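Local coordinates for flagella basal body P-ring formation protein flgA (Salmonella typhimurium, PDB 3TEE) that takes part in assembling the flagellar P-ring in the periplasm, possibly as a chaperone or modulator of ring formation, at residues F18-S28 with Y65-N75; R140-A151 with V188-L198. One frame throughout, in Å; residues are numbered along the deposited sequence.

Starting at the N terminus, the chain runs through helix 2-14 and into strand 21-26; strand 62-79 later returns beside it in interaction 1, closing a loop with the short strands 40-42 and 53-59. The chain then passes through strands 94-100, 118-120 and 135-137 before interaction 2 opens. There 140-151 meets 188-198, closing a second loop that contains strands 157-164, 173-178 and nearly all of 183-188. The two loops follow one another, neither nested nor crossed. The centres of interactions 1 and 2 lie about 47 Å apart on opposite sides of the chain's centre, one contact joining strands of the N-terminal antiparallel sheet, the other the first and last strands of the C-terminal mixed sheet.

Interaction 1: residues F18-S28 with Y65-N75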
loop_
_atom_site.group_PDB
_atom_site.type_symbol
_atom_site.label_atom_id
_atom_site.label_comp_id
_atom_site.label_asym_id
_atom_site.label_seq_id
_atom_site.Cartn_x
_atom_site.Cartn_y
_atom_site.Cartn_z
ATOM N N PHE A 18 13.224 9.054 1.904
ATOM C CA PHE A 18 12.845 8.125 2.999
ATOM C C PHE A 18 13.592 8.481 4.306
ATOM O O PHE A 18 13.028 8.394 5.407
ATOM C CB PHE A 18 13.185 6.657 2.664
ATOM C CG PHE A 18 12.381 5.937 1.600
ATOM C CD1 PHE A 18 11.144 5.378 1.898
ATOM C CD2 PHE A 18 12.903 5.741 0.322
ATOM C CE1 PHE A 18 10.427 4.663 0.925
ATOM C CE2 PHE A 18 12.187 5.031 -0.649
ATOM C CZ PHE A 18 10.956 4.491 -0.341
ATOM N N SER A 19 14.893 8.822 4.186
ATOM C CA SER A 19 15.763 9.057 5.335
ATOM C C SER A 19 16.685 10.269 5.165
ATOM O O SER A 19 17.165 10.531 4.071
ATOM C CB SER A 19 16.611 7.797 5.584
ATOM O OG SER A 19 17.463 7.944 6.711
ATOM N N ASP A 20 16.973 10.967 6.269
ATOM C CA ASP A 20 17.891 12.116 6.296
ATOM C C ASP A 20 19.124 11.771 7.147
ATOM O O ASP A 20 19.941 12.642 7.422
ATOM C CB ASP A 20 17.162 13.357 6.877
ATOM C CG ASP A 20 16.548 13.165 8.263
ATOM O OD1 ASP A 20 16.603 12.038 8.792
ATOM O OD2 ASP A 20 15.965 14.129 8.789
ATOM N N GLU A 21 19.259 10.494 7.563
ATOM C CA GLU A 21 20.389 10.033 8.385
ATOM C C GLU A 21 20.631 8.539 8.147
ATOM O O GLU A 21 19.917 7.694 8.676
ATOM C CB GLU A 21 20.087 10.324 9.855
ATOM C CG GLU A 21 21.292 10.169 10.749
ATOM C CD GLU A 21 21.003 10.514 12.199
ATOM O OE1 GLU A 21 19.972 11.167 12.488
ATOM O OE2 GLU A 21 21.830 10.130 13.046
ATOM N N VAL A 22 21.623 8.227 7.319
ATOM C CA VAL A 22 21.917 6.864 6.882
ATOM C C VAL A 22 23.333 6.497 7.295
ATOM O O VAL A 22 24.300 7.135 6.852
ATOM C CB VAL A 22 21.706 6.701 5.346
ATOM C CG1 VAL A 22 22.065 5.276 4.890
ATOM C CG2 VAL A 22 20.286 7.073 4.936
ATOM N N VAL A 23 23.442 5.454 8.137
ATOM C CA VAL A 23 24.718 4.972 8.658
ATOM C C VAL A 23 24.907 3.547 8.201
ATOM O O VAL A 23 24.046 2.701 8.448
ATOM C CB VAL A 23 24.808 5.102 10.209
ATOM C CG1 VAL A 23 26.138 4.530 10.737
ATOM C CG2 VAL A 23 24.620 6.564 10.651
ATOM N N VAL A 24 26.028 3.294 7.534
ATOM C CA VAL A 24 26.343 1.978 6.975
ATOM C C VAL A 24 27.495 1.332 7.734
ATOM O O VAL A 24 28.540 1.953 7.935
ATOM C CB VAL A 24 26.596 2.049 5.435
ATOM C CG1 VAL A 24 26.904 0.657 4.847
ATOM C CG2 VAL A 24 25.403 2.676 4.705
ATOM N N THR A 25 27.310 0.071 8.112
ATOM C CA THR A 25 28.356 -0.716 8.785
ATOM C C THR A 25 28.590 -2.002 8.010
ATOM O O THR A 25 27.633 -2.743 7.753
ATOM C CB THR A 25 27.936 -1.029 10.241
ATOM O OG1 THR A 25 27.549 0.199 10.872
ATOM C CG2 THR A 25 29.084 -1.666 11.049
ATOM N N LEU A 26 29.851 -2.298 7.678
ATOM C CA LEU A 26 30.175 -3.562 6.993
ATOM C C LEU A 26 30.134 -4.752 7.984
ATOM O O LEU A 26 30.748 -4.670 9.039
ATOM C CB LEU A 26 31.547 -3.459 6.322
ATOM C CG LEU A 26 31.942 -4.658 5.465
ATOM C CD1 LEU A 26 31.310 -4.574 4.060
ATOM C CD2 LEU A 26 33.453 -4.779 5.390
ATOM N N ARG A 27 29.380 -5.813 7.673
ATOM C CA ARG A 27 29.248 -7.006 8.533
ATOM C C ARG A 27 30.083 -8.181 8.004
ATOM O O ARG A 27 30.369 -9.119 8.758
ATOM C CB ARG A 27 27.781 -7.455 8.667
ATOM C CG ARG A 27 26.827 -6.376 9.178
ATOM C CD ARG A 27 25.528 -6.945 9.721
ATOM N NE ARG A 27 24.832 -7.839 8.790
ATOM C CZ ARG A 27 24.490 -9.095 9.072
ATOM N NH1 ARG A 27 24.783 -9.623 10.255
ATOM N NH2 ARG A 27 23.857 -9.833 8.172
ATOM N N SER A 28 30.429 -8.163 6.707
ATOM C CA SER A 28 31.237 -9.247 6.132
ATOM C C SER A 28 32.741 -8.949 6.284
ATOM O O SER A 28 33.127 -7.821 6.610
ATOM C CB SER A 28 30.843 -9.521 4.679
ATOM O OG SER A 28 30.776 -8.325 3.929
ATOM N N TYR A 65 30.074 -10.260 -2.623
ATOM C CA TYR A 65 28.786 -10.251 -1.931
ATOM C C TYR A 65 29.071 -9.657 -0.564
ATOM O O TYR A 65 29.675 -10.322 0.288
ATOM C CB TYR A 65 28.187 -11.664 -1.768
ATOM C CG TYR A 65 27.813 -12.413 -3.027
ATOM C CD1 TYR A 65 27.360 -11.736 -4.159
ATOM C CD2 TYR A 65 27.804 -13.804 -3.056
ATOM C CE1 TYR A 65 26.971 -12.429 -5.311
ATOM C CE2 TYR A 65 27.388 -14.505 -4.188
ATOM C CZ TYR A 65 26.983 -13.813 -5.318
ATOM O OH TYR A 65 26.602 -14.505 -6.443
ATOM N N LEU A 66 28.713 -8.393 -0.368
ATOM C CA LEU A 66 28.972 -7.728 0.898
ATOM C C LEU A 66 27.759 -7.797 1.802
ATOM O O LEU A 66 26.626 -7.730 1.328
ATOM C CB LEU A 66 29.406 -6.253 0.697
ATOM C CG LEU A 66 30.512 -5.964 -0.338
ATOM C CD1 LEU A 66 30.768 -4.479 -0.422
ATOM C CD2 LEU A 66 31.838 -6.716 -0.012
ATOM N N GLN A 67 27.992 -7.952 3.103
ATOM C CA GLN A 67 26.898 -7.935 4.064
ATOM C C GLN A 67 27.063 -6.643 4.821
ATOM O O GLN A 67 28.147 -6.353 5.331
ATOM C CB GLN A 67 26.940 -9.130 5.026
ATOM C CG GLN A 67 26.720 -10.494 4.357
ATOM C CD GLN A 67 26.780 -11.583 5.398
ATOM O OE1 GLN A 67 27.804 -11.791 6.067
ATOM N NE2 GLN A 67 25.652 -12.237 5.617
ATOM N N VAL A 68 26.021 -5.811 4.810
ATOM C CA VAL A 68 26.096 -4.517 5.485
ATOM C C VAL A 68 24.867 -4.345 6.379
ATOM O O VAL A 68 23.821 -4.928 6.125
ATOM C CB VAL A 68 26.245 -3.285 4.526
ATOM C CG1 VAL A 68 27.483 -3.385 3.629
ATOM C CG2 VAL A 68 24.986 -3.070 3.690
ATOM N N ASN A 69 25.001 -3.517 7.379
ATOM C CA ASN A 69 23.884 -3.103 8.207
ATOM C C ASN A 69 23.658 -1.612 7.872
ATOM O O ASN A 69 24.592 -0.813 7.901
ATOM C CB ASN A 69 24.161 -3.291 9.700
ATOM C CG ASN A 69 23.002 -2.757 10.530
ATOM O OD1 ASN A 69 23.036 -1.636 11.020
ATOM N ND2 ASN A 69 21.894 -3.472 10.554
ATOM N N VAL A 70 22.433 -1.268 7.524
ATOM C CA VAL A 70 22.094 0.113 7.174
ATOM C C VAL A 70 21.099 0.661 8.198
ATOM O O VAL A 70 19.956 0.226 8.259
ATOM C CB VAL A 70 21.551 0.219 5.728
ATOM C CG1 VAL A 70 21.180 1.662 5.366
ATOM C CG2 VAL A 70 22.531 -0.379 4.716
ATOM N N GLN A 71 21.544 1.619 8.988
ATOM C CA GLN A 71 20.656 2.309 9.938
ATOM C C GLN A 71 20.064 3.494 9.187
ATOM O O GLN A 71 20.816 4.310 8.651
ATOM C CB GLN A 71 21.444 2.803 11.158
ATOM C CG GLN A 71 22.124 1.695 11.960
ATOM C CD GLN A 71 22.800 2.206 13.213
ATOM O OE1 GLN A 71 23.054 3.402 13.389
ATOM N NE2 GLN A 71 23.059 1.306 14.149
ATOM N N ALA A 72 18.728 3.564 9.080
ATOM C CA ALA A 72 18.093 4.675 8.363
ATOM C C ALA A 72 17.063 5.299 9.272
ATOM O O ALA A 72 16.209 4.582 9.802
ATOM C CB ALA A 72 17.449 4.193 7.058
ATOM N N THR A 73 17.210 6.606 9.553
ATOM C CA THR A 73 16.277 7.355 10.422
ATOM C C THR A 73 15.447 8.272 9.527
ATOM O O THR A 73 15.981 8.899 8.615
ATOM C CB THR A 73 17.012 8.110 11.561
ATOM O OG1 THR A 73 17.753 7.173 12.335
ATOM C CG2 THR A 73 16.054 8.839 12.520
ATOM N N GLY A 74 14.138 8.281 9.767
ATOM C CA GLY A 74 13.207 9.078 8.992
ATOM C C GLY A 74 11.806 8.973 9.558
ATOM O O GLY A 74 11.591 8.398 10.634
ATOM N N ASN A 75 10.844 9.551 8.823
ATOM C CA ASN A 75 9.460 9.596 9.256
ATOM C C ASN A 75 8.665 8.338 8.892
ATOM O O ASN A 75 8.921 7.659 7.888
ATOM C CB ASN A 75 8.767 10.891 8.749
ATOM C CG ASN A 75 9.215 12.160 9.465
ATOM O OD1 ASN A 75 9.594 12.154 10.637
ATOM N ND2 ASN A 75 9.136 13.297 8.798
HETATM O O HOH W 1 10.366 7.739 5.608
HETATM O O HOH W 2 11.725 11.118 6.548
HETATM O O HOH W 3 20.034 6.292 11.145
HETATM O O HOH W 4 25.035 0.644 10.508
HETATM O O HOH W 5 23.882 -8.033 6.141
#
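With its hydroxyl opposite the backbone N (chi1 -179°), Ser19 gives its proton to Thr73 O while OG takes the N-H of Glu21 in an ST turn; at the far end Ser28 folds OG back between N and C (chi1 49°) to meet the N-H of Gln67. Between them runs an antiparallel strand pair, 21-26 against 65-75. Val23 with Gln71 and Thr25 with Asn69 are hydrogen-bonded pairs, doubly bridged. Val22, Val24 and Leu26 share a face with Val68, Val70 and Ala72, and Phe11 of helix 2-14 packs on it. Here Val22 CG1 touches Val70 CG1 at 3.8 Å, whereas Val24 and Val70 lie side by side.

Past the end of strand 21-26, Arg27 lays CD against Asn69 CB, and water 5 sits at the edge of its guanidinium, linking NH2 to Val68 O. Both Asp20 and Glu21 form salt bridges with Arg98. Gln67 O takes N-H groups from Arg27 and Ser28 on one face of its plane. Thr73 O is likewise doubly gripped: Asp20 N, 3.3 Å off, lies nearly on its C=O line, though the bond bends at hydrogen (147°), and Ser19 OG, at 2.6 Å, stands above the carbonyl plane.

Interaction 2: residues R140-A151 with V188-L198; sequences RVKAGQRVQVIA and VDSDGNILINL
Arg140 NE meets Ser190 O, and Ile150 N meets Ile194 O: two places where 140-151 and 188-198 join, the first in loops, the second in a parallel strand pair. These strands are the first and last of the C-terminal sheet, so their pairing closes it on itself.

In the backbone, the N-H of Ile194 reaches Gln148 O at 2.8 Å; Ile150 answers with its N-H to Ile194 O, and Ile196 N follows to Ile150 O. Ile150 thus bonds through N and O to Ile194 and Ile196, the residues on either side of its partner Leu195, which is the parallel pattern.

Apolar contacts lie on both faces. Val149 and Ala151 share one with Ile194 and Ile196: Val149 CG1 meets Ile196 CD1 at 3.6 Å, and Ile194 sends CG1 to Val147 CG2 and CD1 on to Val141 CG2. Val176 of strand 173-178 packs against Val147, Val149 and Ile194. On the other, Leu195 CD2 lies on Ile150 CB. Separately, Ile150 CD1 reaches along to the side-chain amide of Asn193, 3.5 Å from ND2.

The polar side-chain contact is at the Asp189-Gly192 type I turn. Bent at chi2 (63°), Arg140 brings its guanidinium over Gly192, whose CA lies 3.7 Å above the guanidinium plane, over its centre. Ser190 O sits in that plane, 2.8 Å from Arg140 NE. From the first position of the turn, Asp189 OD1 accepts the N-H of Asn193, which comes from above the carboxylate plane.

Arg140 grips a main-chain carbonyl, its charged atoms out of contact with the carboxylates of Asp189 and Asp191. Their opposite charges may still add a mild attraction, but the join rests on three main-chain bonds, aliphatic contacts and one bond from a charged guanidinium to a neutral carbonyl.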
loop_
_atom_site.group_PDB
_atom_site.type_symbol
_atom_site.label_atom_id
_atom_site.label_comp_id
_atom_site.label_asym_id
_atom_site.label_seq_id
_atom_site.Cartn_x
_atom_site.Cartn_y
_atom_site.Cartn_z
ATOM N N ARG A 140 -16.950 2.425 0.559
ATOM C CA ARG A 140 -17.674 3.439 -0.219
ATOM C C ARG A 140 -19.150 3.020 -0.238
ATOM O O ARG A 140 -20.047 3.861 -0.155
ATOM C CB ARG A 140 -17.105 3.554 -1.653
ATOM C CG ARG A 140 -17.750 4.643 -2.530
ATOM C CD ARG A 140 -17.538 6.053 -2.000
ATOM N NE ARG A 140 -18.450 7.038 -2.594
ATOM C CZ ARG A 140 -19.654 7.341 -2.116
ATOM N NH1 ARG A 140 -20.132 6.712 -1.051
ATOM N NH2 ARG A 140 -20.394 8.266 -2.709
ATOM N N VAL A 141 -19.378 1.702 -0.270
ATOM C CA VAL A 141 -20.703 1.109 -0.257
ATOM C C VAL A 141 -20.796 0.212 0.980
ATOM O O VAL A 141 -19.898 -0.594 1.223
ATOM C CB VAL A 141 -20.947 0.361 -1.605
ATOM C CG1 VAL A 141 -22.009 -0.708 -1.483
ATOM C CG2 VAL A 141 -21.286 1.343 -2.721
ATOM N N LYS A 142 -21.856 0.381 1.772
ATOM C CA LYS A 142 -22.078 -0.432 2.972
ATOM C C LYS A 142 -23.283 -1.347 2.806
ATOM O O LYS A 142 -24.230 -0.965 2.135
ATOM C CB LYS A 142 -22.246 0.453 4.224
ATOM C CG LYS A 142 -20.990 1.279 4.551
ATOM C CD LYS A 142 -21.257 2.297 5.648
ATOM C CE LYS A 142 -20.037 3.148 5.914
ATOM N NZ LYS A 142 -20.339 4.283 6.825
ATOM N N ALA A 143 -23.252 -2.547 3.420
ATOM C CA ALA A 143 -24.353 -3.505 3.372
ATOM C C ALA A 143 -25.661 -2.845 3.862
ATOM O O ALA A 143 -25.657 -2.160 4.889
ATOM C CB ALA A 143 -24.014 -4.721 4.218
ATOM N N GLY A 144 -26.727 -2.980 3.073
ATOM C CA GLY A 144 -28.041 -2.421 3.380
ATOM C C GLY A 144 -28.315 -1.059 2.767
ATOM O O GLY A 144 -29.459 -0.597 2.763
ATOM N N GLN A 145 -27.281 -0.426 2.216
ATOM C CA GLN A 145 -27.351 0.892 1.591
ATOM C C GLN A 145 -28.036 0.837 0.232
ATOM O O GLN A 145 -27.790 -0.091 -0.537
ATOM C CB GLN A 145 -25.927 1.420 1.397
ATOM C CG GLN A 145 -25.775 2.915 1.245
ATOM C CD GLN A 145 -24.330 3.269 1.504
ATOM O OE1 GLN A 145 -23.469 3.153 0.626
ATOM N NE2 GLN A 145 -24.023 3.647 2.738
ATOM N N ARG A 146 -28.838 1.875 -0.080
ATOM C CA ARG A 146 -29.485 2.047 -1.375
ATOM C C ARG A 146 -28.372 2.472 -2.324
ATOM O O ARG A 146 -27.599 3.378 -2.001
ATOM C CB ARG A 146 -30.587 3.118 -1.295
ATOM C CG ARG A 146 -31.322 3.361 -2.615
ATOM C CD ARG A 146 -32.512 4.286 -2.447
ATOM N NE ARG A 146 -32.946 4.859 -3.723
ATOM C CZ ARG A 146 -32.554 6.042 -4.187
ATOM N NH1 ARG A 146 -31.714 6.795 -3.486
ATOM N NH2 ARG A 146 -33.001 6.485 -5.354
ATOM N N VAL A 147 -28.226 1.765 -3.449
ATOM C CA VAL A 147 -27.156 2.055 -4.415
ATOM C C VAL A 147 -27.734 2.138 -5.819
ATOM O O VAL A 147 -28.852 1.678 -6.053
ATOM C CB VAL A 147 -26.000 1.020 -4.367
ATOM C CG1 VAL A 147 -25.227 1.093 -3.051
ATOM C CG2 VAL A 147 -26.508 -0.398 -4.630
ATOM N N GLN A 148 -26.945 2.673 -6.750
ATOM C CA GLN A 148 -27.321 2.792 -8.146
ATOM C C GLN A 148 -26.460 1.839 -8.956
ATOM O O GLN A 148 -25.233 1.831 -8.823
ATOM C CB GLN A 148 -27.147 4.247 -8.654
ATOM C CG GLN A 148 -28.273 5.195 -8.239
ATOM C CD GLN A 148 -29.508 5.086 -9.105
ATOM O OE1 GLN A 148 -30.613 4.852 -8.610
ATOM N NE2 GLN A 148 -29.363 5.292 -10.412
ATOM N N VAL A 149 -27.116 1.009 -9.762
ATOM C CA VAL A 149 -26.451 0.070 -10.657
ATOM C C VAL A 149 -26.480 0.710 -12.046
ATOM O O VAL A 149 -27.548 1.094 -12.531
ATOM C CB VAL A 149 -27.107 -1.335 -10.643
ATOM C CG1 VAL A 149 -26.493 -2.237 -11.708
ATOM C CG2 VAL A 149 -27.003 -1.983 -9.263
ATOM N N ILE A 150 -25.311 0.833 -12.663
ATOM C CA ILE A 150 -25.137 1.428 -13.981
ATOM C C ILE A 150 -24.474 0.411 -14.893
ATOM O O ILE A 150 -23.311 0.062 -14.697
ATOM C CB ILE A 150 -24.338 2.771 -13.908
ATOM C CG1 ILE A 150 -25.005 3.775 -12.925
ATOM C CG2 ILE A 150 -24.139 3.386 -15.312
ATOM C CD1 ILE A 150 -24.150 5.011 -12.537
ATOM N N ALA A 151 -25.220 -0.056 -15.894
ATOM C CA ALA A 151 -24.717 -0.995 -16.886
ATOM C C ALA A 151 -24.667 -0.319 -18.255
ATOM O O ALA A 151 -25.620 0.360 -18.631
ATOM C CB ALA A 151 -25.579 -2.238 -16.921
ATOM N N VAL A 188 -17.592 -1.057 -7.582
ATOM C CA VAL A 188 -17.906 0.213 -6.913
ATOM C C VAL A 188 -17.033 1.346 -7.513
ATOM O O VAL A 188 -15.822 1.173 -7.657
ATOM C CB VAL A 188 -17.740 0.136 -5.368
ATOM C CG1 VAL A 188 -18.038 1.480 -4.709
ATOM C CG2 VAL A 188 -18.636 -0.944 -4.777
ATOM N N ASP A 189 -17.656 2.486 -7.866
ATOM C CA ASP A 189 -16.926 3.649 -8.364
ATOM C C ASP A 189 -16.851 4.714 -7.250
ATOM O O ASP A 189 -17.490 4.539 -6.200
ATOM C CB ASP A 189 -17.498 4.184 -9.705
ATOM C CG ASP A 189 -18.850 4.882 -9.697
ATOM O OD1 ASP A 189 -19.337 5.238 -8.602
ATOM O OD2 ASP A 189 -19.410 5.100 -10.796
ATOM N N SER A 190 -16.095 5.815 -7.483
ATOM C CA SER A 190 -15.905 6.904 -6.506
ATOM C C SER A 190 -17.211 7.564 -6.023
ATOM O O SER A 190 -17.243 8.086 -4.904
ATOM C CB SER A 190 -14.933 7.946 -7.044
ATOM O OG SER A 190 -15.421 8.543 -8.234
ATOM N N ASP A 191 -18.289 7.499 -6.838
ATOM C CA ASP A 191 -19.604 8.061 -6.504
ATOM C C ASP A 191 -20.518 7.099 -5.727
ATOM O O ASP A 191 -21.654 7.464 -5.392
ATOM C CB ASP A 191 -20.312 8.566 -7.775
ATOM C CG ASP A 191 -19.728 9.851 -8.321
ATOM O OD1 ASP A 191 -19.891 10.905 -7.662
ATOM O OD2 ASP A 191 -19.110 9.807 -9.409
ATOM N N GLY A 192 -20.012 5.902 -5.422
ATOM C CA GLY A 192 -20.775 4.883 -4.708
ATOM C C GLY A 192 -21.738 4.123 -5.606
ATOM O O GLY A 192 -22.664 3.474 -5.113
ATOM N N ASN A 193 -21.536 4.217 -6.938
ATOM C CA ASN A 193 -22.356 3.508 -7.922
ATOM C C ASN A 193 -21.731 2.143 -8.185
ATOM O O ASN A 193 -20.524 1.967 -8.008
ATOM C CB ASN A 193 -22.430 4.284 -9.251
ATOM C CG ASN A 193 -23.000 5.681 -9.173
ATOM O OD1 ASN A 193 -23.984 5.954 -8.471
ATOM N ND2 ASN A 193 -22.428 6.582 -9.959
ATOM N N ILE A 194 -22.544 1.195 -8.650
ATOM C CA ILE A 194 -22.103 -0.147 -8.989
ATOM C C ILE A 194 -22.084 -0.227 -10.511
ATOM O O ILE A 194 -23.137 -0.116 -11.145
ATOM C CB ILE A 194 -23.065 -1.181 -8.348
ATOM C CG1 ILE A 194 -23.257 -0.960 -6.811
ATOM C CG2 ILE A 194 -22.742 -2.629 -8.758
ATOM C CD1 ILE A 194 -22.088 -0.802 -5.947
ATOM N N LEU A 195 -20.889 -0.411 -11.092
ATOM C CA LEU A 195 -20.734 -0.448 -12.545
ATOM C C LEU A 195 -20.640 -1.849 -13.110
ATOM O O LEU A 195 -19.871 -2.677 -12.617
ATOM C CB LEU A 195 -19.536 0.414 -13.024
ATOM C CG LEU A 195 -19.432 1.856 -12.495
ATOM C CD1 LEU A 195 -18.141 2.530 -12.987
ATOM C CD2 LEU A 195 -20.654 2.703 -12.880
ATOM N N ILE A 196 -21.425 -2.097 -14.166
ATOM C CA ILE A 196 -21.459 -3.356 -14.909
ATOM C C ILE A 196 -21.146 -3.040 -16.373
ATOM O O ILE A 196 -21.749 -2.131 -16.940
ATOM C CB ILE A 196 -22.828 -4.098 -14.769
ATOM C CG1 ILE A 196 -23.167 -4.406 -13.298
ATOM C CG2 ILE A 196 -22.870 -5.370 -15.642
ATOM C CD1 ILE A 196 -24.554 -5.012 -13.046
ATOM N N ASN A 197 -20.210 -3.789 -16.975
ATOM C CA ASN A 197 -19.833 -3.654 -18.384
ATOM C C ASN A 197 -20.222 -4.933 -19.125
ATOM O O ASN A 197 -19.742 -6.012 -18.771
ATOM C CB ASN A 197 -18.334 -3.375 -18.518
ATOM C CG ASN A 197 -17.937 -1.986 -18.092
ATOM O OD1 ASN A 197 -18.265 -0.984 -18.743
ATOM N ND2 ASN A 197 -17.194 -1.895 -16.998
ATOM N N LEU A 198 -21.125 -4.823 -20.122
ATOM C CA LEU A 198 -21.597 -5.971 -20.909
ATOM C C LEU A 198 -20.712 -6.206 -22.127
ATOM O O LEU A 198 -19.748 -6.963 -22.049
ATOM C CB LEU A 198 -23.071 -5.805 -21.343
ATOM C CG LEU A 198 -24.191 -5.771 -20.269
ATOM C CD1 LEU A 198 -23.942 -6.734 -19.109
ATOM C CD2 LEU A 198 -24.491 -4.359 -19.805
#